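Local coordinates for sulfur carrier protein ThiS adenylyltransferase (Escherichia coli, PDB 1ZUD) that catalyses the ATP-dependent adenylation of the C-terminal glycine carboxyl group of the sulfur carrier protein ThiS, a step in thiamine diphosphate biosynthesis, at residues S10-I13 with D17-L20; L45-A50 with L200-A205; I72-E77 with R81-V86. All blocks are in the same frame, centred on the assembly; numbering follows the deposited sequence. Where two conformers were deposited one is given.

Interaction 1. Residues S10-I13 with D17-L20; sequences SRQI and DIAL
Ile13 and Ala19 hold together a tight corner between two helices near the N-terminus, where the single turn of helix 10-13 leads through a short loop into helix 19-27 of this Rossmann-type adenylyltransferase. The closely packed part is mostly backbone. Ile13 O receives a CA-H...O contact from Ala19 CA at 3.2 Å, with an angle of 162° at the hydrogen, and the two CA atoms are 4.0 Å apart. Ala19 has positive phi (58°), a strained conformation for a residue with a CB, but its single methyl turns largely away and does not obstruct the approach. Beside it, Ile18 CB rests 3.5 Å from Gln12 O, an apolar branch point against a carbonyl. Ile18 was modelled in two conformations, so the exact placing of its outer methyls is doubtful.

Gln12 suits this buried spot because it pairs an apolar stem with a polar end. With CG anti to the backbone N (chi1 -165°), its extended chain runs past Ile18 to a firmly bonded amide: NE2 reaches Ala50 O, and OE1 accepts from Gln69 of the second subunit. The loop between the segments carries Leu14 and Asp16, which bind a calcium ion, while Asp17 forms a salt bridge with Lys225 of the second subunit.

The looser side is at Leu20, which is largely solvent-exposed and begins by pointing away, yet brings its end back against Ile13. No polar bond fixes this pair; two branched aliphatic chains meet obliquely, and the buried isoleucine gains partial cover from the leucine. Leu20 CD2 sits over the fork of Ile13, 3.9 Å from CG2 and 4.0 Å from CD1.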
loop_
_atom_site.group_PDB
_atom_site.type_symbol
_atom_site.label_atom_id
_atom_site.label_comp_id
_atom_site.label_asym_id
_atom_site.label_seq_id
_atom_site.Cartn_x
_atom_site.Cartn_y
_atom_site.Cartn_z
ATOM N N SER C 10 13.280 1.405 -18.378
ATOM C CA SER C 10 13.468 2.835 -18.551
ATOM C C SER C 10 12.844 3.766 -17.528
ATOM O O SER C 10 13.509 4.710 -17.092
ATOM C CB SER C 10 13.034 3.246 -19.975
ATOM O OG SER C 10 11.675 2.988 -20.186
ATOM N N ARG C 11 11.615 3.494 -17.074
ATOM C CA ARG C 11 11.005 4.436 -16.174
ATOM C C ARG C 11 11.581 4.440 -14.771
ATOM O O ARG C 11 11.358 5.362 -14.021
ATOM C CB ARG C 11 9.474 4.262 -16.125
ATOM C CG ARG C 11 8.762 4.589 -17.467
ATOM C CD ARG C 11 9.070 6.006 -17.991
ATOM N NE ARG C 11 8.343 6.332 -19.237
ATOM C CZ ARG C 11 8.687 5.935 -20.464
ATOM N NH1 ARG C 11 9.771 5.184 -20.679
ATOM N NH2 ARG C 11 7.923 6.281 -21.500
ATOM N N GLN C 12 12.313 3.388 -14.447
ATOM C CA GLN C 12 12.983 3.218 -13.178
ATOM C C GLN C 12 14.411 3.830 -13.370
ATOM O O GLN C 12 14.968 4.519 -12.487
ATOM C CB GLN C 12 13.058 1.710 -12.982
ATOM C CG GLN C 12 13.371 1.192 -11.678
ATOM C CD GLN C 12 12.921 -0.266 -11.603
ATOM O OE1 GLN C 12 11.722 -0.547 -11.531
ATOM N NE2 GLN C 12 13.870 -1.188 -11.664
ATOM N N ILE C 13 14.996 3.583 -14.531
ATOM C CA ILE C 13 16.327 4.104 -14.814
ATOM C C ILE C 13 16.408 5.619 -14.847
ATOM O O ILE C 13 17.441 6.178 -14.527
ATOM C CB ILE C 13 16.869 3.524 -16.125
ATOM C CG1 ILE C 13 17.202 2.049 -15.909
ATOM C CG2 ILE C 13 18.128 4.312 -16.602
ATOM C CD1 ILE C 13 17.472 1.323 -17.198
ATOM N N ASP C 17 18.056 8.069 -8.325
ATOM C CA ASP C 17 18.278 7.150 -7.199
ATOM C C ASP C 17 18.546 5.710 -7.640
ATOM O O ASP C 17 19.176 4.936 -6.918
ATOM C CB ASP C 17 17.061 7.135 -6.270
ATOM C CG ASP C 17 16.932 8.402 -5.449
ATOM O OD1 ASP C 17 17.895 8.741 -4.729
ATOM O OD2 ASP C 17 15.871 9.058 -5.515
ATOM N N ILE C 18 18.072 5.333 -8.818
ATOM C CA ILE C 18 18.275 3.976 -9.298
ATOM C C ILE C 18 19.263 4.062 -10.480
ATOM O O ILE C 18 20.381 3.520 -10.453
ATOM C CB ILE C 18 16.939 3.358 -9.792
ATOM C CG1 ILE C 18 15.823 3.634 -8.773
ATOM C CG2 ILE C 18 17.100 1.871 -10.001
ATOM C CD1 ILE C 18 16.116 3.107 -7.406
ATOM N N ALA C 19 18.812 4.685 -11.561
ATOM C CA ALA C 19 19.688 4.903 -12.701
ATOM C C ALA C 19 20.272 3.611 -13.290
ATOM O O ALA C 19 19.798 2.514 -12.983
ATOM C CB ALA C 19 20.814 5.878 -12.259
ATOM N N LEU C 20 21.318 3.730 -14.112
ATOM C CA LEU C 20 21.909 2.545 -14.736
ATOM C C LEU C 20 22.608 1.661 -13.697
ATOM O O LEU C 20 22.489 0.443 -13.745
ATOM C CB LEU C 20 22.890 2.955 -15.831
ATOM C CG LEU C 20 22.200 3.468 -17.096
ATOM C CD1 LEU C 20 23.291 3.930 -18.074
ATOM C CD2 LEU C 20 21.294 2.386 -17.717
#

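Interaction 2. Residues L45-A50 with L200-A205; sequences LYLAGA and LQALEA
Helices 40-50 and 191-210 run side by side in roughly the same direction, their short segments 9.3 Å apart at closest approach and inclined at 35°, with Leu47 CA and Ala202 CA separated by 5.9 Å. Both belong to the Rossmann-type core: helix 40-50 follows the glycine-rich turn after strand 30-34, which includes the ATP-binding Gly38, and helix 191-210 lies against strands 146-152 and 155-161. The interface is apolar and buried, without a hydrogen bond between the two segments.

Ala202 and Ala205, one turn apart, present only methyl groups, and this small size lets the larger Leu47 reach in from the neighbouring helix. Leu47 CD1 approaches Ala202 CB at 3.9 Å and Ala205 CB at 4.1 Å; since the leucine has two modelled conformers and unusual torsions in this one, these methyl positions are somewhat doubtful. The polar side chains of helix 191-210 serve other surfaces. Gln201 donates to the strand carbonyls of Asp124 and Ile147, and Glu204 forms salt bridges with Lys207 and Arg220.

Tyr46 divides its length. Its CG stands beside the backbone N (chi1 -77°), which carries the ring away from helix 191-210, and the side chain also packs on Gly195 of the second subunit. The CA-CB bond itself points toward the other helix, bringing Tyr46 CB to 3.8 Å from Ala202 CB.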
loop_
_atom_site.group_PDB
_atom_site.type_symbol
_atom_site.label_atom_id
_atom_site.label_comp_id
_atom_site.label_asym_id
_atom_site.label_seq_id
_atom_site.Cartn_x
_atom_site.Cartn_y
_atom_site.Cartn_z
ATOM N N LEU C 45 5.146 -10.041 -8.672
ATOM C CA LEU C 45 4.813 -9.327 -9.912
ATOM C C LEU C 45 5.665 -8.063 -9.996
ATOM O O LEU C 45 6.250 -7.779 -11.022
ATOM C CB LEU C 45 3.317 -8.923 -9.945
ATOM C CG LEU C 45 2.418 -10.009 -10.564
ATOM C CD1 LEU C 45 0.970 -9.845 -10.073
ATOM C CD2 LEU C 45 2.561 -9.986 -12.110
ATOM N N TYR C 46 5.701 -7.284 -8.920
ATOM C CA TYR C 46 6.474 -6.024 -8.942
ATOM C C TYR C 46 7.965 -6.232 -9.003
ATOM O O TYR C 46 8.701 -5.435 -9.629
ATOM C CB TYR C 46 6.121 -5.132 -7.731
ATOM C CG TYR C 46 4.794 -4.444 -7.931
ATOM C CD1 TYR C 46 3.643 -4.912 -7.271
ATOM C CD2 TYR C 46 4.665 -3.419 -8.871
ATOM C CE1 TYR C 46 2.388 -4.394 -7.561
ATOM C CE2 TYR C 46 3.399 -2.849 -9.157
ATOM C CZ TYR C 46 2.265 -3.359 -8.489
ATOM O OH TYR C 46 1.032 -2.809 -8.719
ATOM N N LEU C 47 8.440 -7.254 -8.308
ATOM C CA LEU C 47 9.890 -7.555 -8.309
ATOM C C LEU C 47 10.269 -8.036 -9.726
ATOM O O LEU C 47 11.328 -7.671 -10.264
ATOM C CB LEU C 47 10.185 -8.591 -7.227
ATOM C CG LEU C 47 10.860 -8.077 -5.918
ATOM C CD1 LEU C 47 11.008 -6.550 -5.825
ATOM C CD2 LEU C 47 10.114 -8.657 -4.751
ATOM N N ALA C 48 9.415 -8.856 -10.335
ATOM C CA ALA C 48 9.700 -9.276 -11.724
ATOM C C ALA C 48 9.702 -8.051 -12.661
ATOM O O ALA C 48 10.583 -7.905 -13.537
ATOM C CB ALA C 48 8.651 -10.266 -12.211
ATOM N N GLY C 49 8.708 -7.181 -12.494
ATOM C CA GLY C 49 8.638 -6.023 -13.360
ATOM C C GLY C 49 9.831 -5.129 -13.151
ATOM O O GLY C 49 10.277 -4.486 -14.108
ATOM N N ALA C 50 10.346 -5.078 -11.919
ATOM C CA ALA C 50 11.500 -4.242 -11.571
ATOM C C ALA C 50 12.869 -4.723 -12.103
ATOM O O ALA C 50 13.881 -3.988 -12.027
ATOM C CB ALA C 50 11.609 -4.117 -10.003
ATOM N N LEU C 200 4.245 -3.307 -0.659
ATOM C CA LEU C 200 5.230 -2.553 0.163
ATOM C C LEU C 200 6.481 -3.404 0.433
ATOM O O LEU C 200 7.562 -2.870 0.511
ATOM C CB LEU C 200 4.608 -2.113 1.489
ATOM C CG LEU C 200 3.634 -0.959 1.254
ATOM C CD1 LEU C 200 2.837 -0.705 2.570
ATOM C CD2 LEU C 200 4.405 0.258 0.717
ATOM N N GLN C 201 6.323 -4.721 0.606
ATOM C CA GLN C 201 7.471 -5.605 0.730
ATOM C C GLN C 201 8.339 -5.478 -0.534
ATOM O O GLN C 201 9.545 -5.410 -0.428
ATOM C CB GLN C 201 7.027 -7.059 0.851
ATOM C CG GLN C 201 6.453 -7.364 2.208
ATOM C CD GLN C 201 6.115 -8.826 2.310
ATOM O OE1 GLN C 201 5.047 -9.229 1.859
ATOM N NE2 GLN C 201 7.022 -9.630 2.879
ATOM N N ALA C 202 7.738 -5.488 -1.733
ATOM C CA ALA C 202 8.549 -5.316 -2.964
ATOM C C ALA C 202 9.328 -3.980 -2.947
ATOM O O ALA C 202 10.500 -3.901 -3.346
ATOM C CB ALA C 202 7.576 -5.364 -4.273
ATOM N N LEU C 203 8.634 -2.911 -2.576
ATOM C CA LEU C 203 9.236 -1.603 -2.485
ATOM C C LEU C 203 10.497 -1.664 -1.566
ATOM O O LEU C 203 11.553 -1.137 -1.909
ATOM C CB LEU C 203 8.266 -0.590 -1.842
ATOM C CG LEU C 203 8.266 0.882 -2.354
ATOM C CD1 LEU C 203 7.736 1.787 -1.233
ATOM C CD2 LEU C 203 9.586 1.403 -2.931
ATOM N N GLU C 204 10.356 -2.260 -0.392
ATOM C CA GLU C 204 11.502 -2.318 0.556
ATOM C C GLU C 204 12.653 -3.121 -0.084
ATOM O O GLU C 204 13.833 -2.810 0.073
ATOM C CB GLU C 204 11.010 -2.962 1.886
ATOM C CG GLU C 204 10.032 -2.035 2.663
ATOM C CD GLU C 204 10.593 -0.627 2.869
ATOM O OE1 GLU C 204 9.835 0.384 2.831
ATOM O OE2 GLU C 204 11.826 -0.525 3.053
ATOM N N ALA C 205 12.306 -4.143 -0.848
ATOM C CA ALA C 205 13.331 -4.971 -1.489
ATOM C C ALA C 205 14.114 -4.220 -2.537
ATOM O O ALA C 205 15.345 -4.346 -2.638
ATOM C CB ALA C 205 12.707 -6.244 -2.124
#

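Interaction 3. Residues I72-E77 with R81-V86; sequences ILFTTE and RPKSQV
Residues 72-77 form a loop, extended at Phe74 and Thr75, that ends in a 3-10 turn and faces the first turn of helix 83-94; Phe74 CA and Val86 CA are the nearest pair there, 7.4 Å apart. The segments lie in the connection of a beta-alpha-beta crossover between the parallel strands 54-58 and 99-103, with Pro82 at the helix N-cap.

Phe74 reaches across the gap. Its CG stands beside the backbone N (chi1 -47°), and the ring lies across two helix side chains, which meet it obliquely from the same side of its plane: Val86 CG1 approaches CD2 at 3.5 Å, and Lys83 CG approaches CZ at 3.8 Å. The stem of Lys83, stretched out beyond CG, crosses the ring at about a right angle. A lysine suits this place: its methylenes pack on the ring while NZ continues to the ATP site and donates to Gln71. An alanine at Phe74 is likely to open a gap against Val86 CG1 and leave the Lys83 stem without its apolar support, freer to swing in the nucleotide site.

On the outer side the contact turns polar: a water accepts from Arg81 NH1 and bonds weakly to Glu77 O. Within its own segment Arg81 gives NH2 to Gln85 OE1 at 3.2 Å, a nearly straight bond (162° at the hydrogen) that meets a lone pair in the carbonyl plane; the same NH2 also bonds Gln89, and NH1 pairs with Asp78. Held flat in this way, the guanidinium group has Val86 CG2 over its centre, 3.9 Å above one face.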
loop_
_atom_site.group_PDB
_atom_site.type_symbol
_atom_site.label_atom_id
_atom_site.label_comp_id
_atom_site.label_asym_id
_atom_site.label_seq_id
_atom_site.Cartn_x
_atom_site.Cartn_y
_atom_site.Cartn_z
ATOM N N ILE C 72 -3.712 -12.141 -7.148
ATOM C CA ILE C 72 -3.801 -11.522 -8.478
ATOM C C ILE C 72 -2.958 -12.021 -9.620
ATOM O O ILE C 72 -3.124 -11.571 -10.760
ATOM C CB ILE C 72 -3.567 -9.992 -8.387
ATOM C CG1 ILE C 72 -2.107 -9.718 -8.003
ATOM C CG2 ILE C 72 -4.542 -9.371 -7.387
ATOM C CD1 ILE C 72 -1.798 -8.258 -7.791
ATOM N N LEU C 73 -2.047 -12.931 -9.334
ATOM C CA LEU C 73 -1.199 -13.494 -10.357
ATOM C C LEU C 73 -1.899 -14.678 -11.038
ATOM O O LEU C 73 -1.555 -15.017 -12.155
ATOM C CB LEU C 73 0.095 -13.982 -9.707
ATOM C CG LEU C 73 1.259 -14.533 -10.514
ATOM C CD1 LEU C 73 1.622 -13.402 -11.528
ATOM C CD2 LEU C 73 2.514 -14.881 -9.569
ATOM N N PHE C 74 -2.886 -15.278 -10.368
ATOM C CA PHE C 74 -3.575 -16.478 -10.849
ATOM C C PHE C 74 -4.913 -16.249 -11.581
ATOM O O PHE C 74 -5.471 -15.186 -11.501
ATOM C CB PHE C 74 -3.808 -17.407 -9.652
ATOM C CG PHE C 74 -2.581 -17.589 -8.798
ATOM C CD1 PHE C 74 -2.648 -17.478 -7.431
ATOM C CD2 PHE C 74 -1.349 -17.905 -9.395
ATOM C CE1 PHE C 74 -1.491 -17.679 -6.647
ATOM C CE2 PHE C 74 -0.206 -18.111 -8.636
ATOM C CZ PHE C 74 -0.287 -17.995 -7.252
ATOM N N THR C 75 -5.407 -17.240 -12.313
ATOM C CA THR C 75 -6.688 -17.058 -12.978
ATOM C C THR C 75 -7.529 -18.315 -12.808
ATOM O O THR C 75 -7.092 -19.331 -12.241
ATOM C CB THR C 75 -6.534 -16.777 -14.492
ATOM O OG1 THR C 75 -6.067 -17.951 -15.143
ATOM C CG2 THR C 75 -5.560 -15.645 -14.748
ATOM N N THR C 76 -8.760 -18.250 -13.288
ATOM C CA THR C 76 -9.643 -19.386 -13.165
ATOM C C THR C 76 -9.051 -20.592 -13.891
ATOM O O THR C 76 -9.266 -21.724 -13.477
ATOM C CB THR C 76 -11.078 -19.024 -13.721
ATOM O OG1 THR C 76 -11.703 -18.098 -12.830
ATOM C CG2 THR C 76 -11.982 -20.222 -13.770
ATOM N N GLU C 77 -8.284 -20.354 -14.951
ATOM C CA GLU C 77 -7.676 -21.456 -15.702
ATOM C C GLU C 77 -6.568 -22.153 -14.909
ATOM O O GLU C 77 -6.139 -23.247 -15.262
ATOM C CB GLU C 77 -7.086 -20.962 -17.038
ATOM C CG GLU C 77 -8.118 -20.417 -18.032
ATOM C CD GLU C 77 -8.239 -18.888 -17.997
ATOM O OE1 GLU C 77 -8.313 -18.308 -16.881
ATOM O OE2 GLU C 77 -8.264 -18.271 -19.092
ATOM N N ARG C 81 -3.770 -26.258 -10.150
ATOM C CA ARG C 81 -2.372 -26.397 -10.538
ATOM C C ARG C 81 -1.429 -25.886 -9.415
ATOM O O ARG C 81 -1.834 -25.040 -8.603
ATOM C CB ARG C 81 -2.176 -25.653 -11.851
ATOM C CG ARG C 81 -3.103 -26.169 -13.011
ATOM C CD ARG C 81 -2.781 -25.343 -14.309
ATOM N NE ARG C 81 -1.339 -25.408 -14.650
ATOM C CZ ARG C 81 -0.644 -24.438 -15.260
ATOM N NH1 ARG C 81 -1.248 -23.309 -15.618
ATOM N NH2 ARG C 81 0.667 -24.566 -15.475
ATOM N N PRO C 82 -0.180 -26.403 -9.341
ATOM C CA PRO C 82 0.802 -25.995 -8.295
ATOM C C PRO C 82 1.121 -24.491 -8.355
ATOM O O PRO C 82 1.482 -23.996 -9.405
ATOM C CB PRO C 82 2.050 -26.840 -8.611
ATOM C CG PRO C 82 1.488 -27.993 -9.542
ATOM C CD PRO C 82 0.421 -27.333 -10.331
ATOM N N LYS C 83 1.041 -23.791 -7.209
ATOM C CA LYS C 83 1.266 -22.354 -7.202
ATOM C C LYS C 83 2.617 -21.875 -7.680
ATOM O O LYS C 83 2.690 -20.870 -8.405
ATOM C CB LYS C 83 0.972 -21.742 -5.825
ATOM C CG LYS C 83 -0.496 -21.445 -5.608
ATOM C CD LYS C 83 -0.737 -20.727 -4.282
ATOM C CE LYS C 83 -2.210 -20.795 -3.964
ATOM N NZ LYS C 83 -2.563 -20.207 -2.634
ATOM N N SER C 84 3.694 -22.550 -7.279
ATOM C CA SER C 84 5.021 -22.082 -7.712
ATOM C C SER C 84 5.222 -22.257 -9.231
ATOM O O SER C 84 5.841 -21.415 -9.902
ATOM C CB SER C 84 6.140 -22.776 -6.892
ATOM O OG SER C 84 6.339 -24.113 -7.295
ATOM N N GLN C 85 4.654 -23.319 -9.789
ATOM C CA GLN C 85 4.781 -23.559 -11.231
ATOM C C GLN C 85 3.998 -22.530 -12.030
ATOM O O GLN C 85 4.503 -21.978 -13.019
ATOM C CB GLN C 85 4.286 -24.968 -11.567
ATOM C CG GLN C 85 4.033 -25.252 -13.071
ATOM C CD GLN C 85 3.385 -26.640 -13.298
ATOM O OE1 GLN C 85 2.426 -26.775 -14.069
ATOM N NE2 GLN C 85 3.908 -27.660 -12.624
ATOM N N VAL C 86 2.739 -22.311 -11.633
ATOM C CA VAL C 86 1.862 -21.332 -12.271
ATOM C C VAL C 86 2.501 -19.932 -12.188
ATOM O O VAL C 86 2.493 -19.174 -13.155
ATOM C CB VAL C 86 0.447 -21.292 -11.551
ATOM C CG1 VAL C 86 -0.358 -20.095 -12.006
ATOM C CG2 VAL C 86 -0.339 -22.603 -11.822
HETATM O O HOH W 1 -3.503 -22.685 -16.347
#

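Interaction 2 is the central one: fully buried helix packing beside the sheet, made of small apolar groups without a hydrogen bond across it. Interactions 1 and 3 lie farther out, each a local chain reversal with a buried apolar part and a polar or exposed rim, and each holding a residue that binds ATP, Arg11 and Lys83. Helix 40-50 links all three. At its C-terminal end Gln12 NE2 of interaction 1 reaches Ala50 O at 2.8 Å, a probable hydrogen bond. On another side Leu45 CD2 packs on Leu73 CD1 of interaction 3 at 3.6 Å. Interactions 1 and 3, about 16 Å apart at their nearest atoms, do not touch. All three also meet the second subunit.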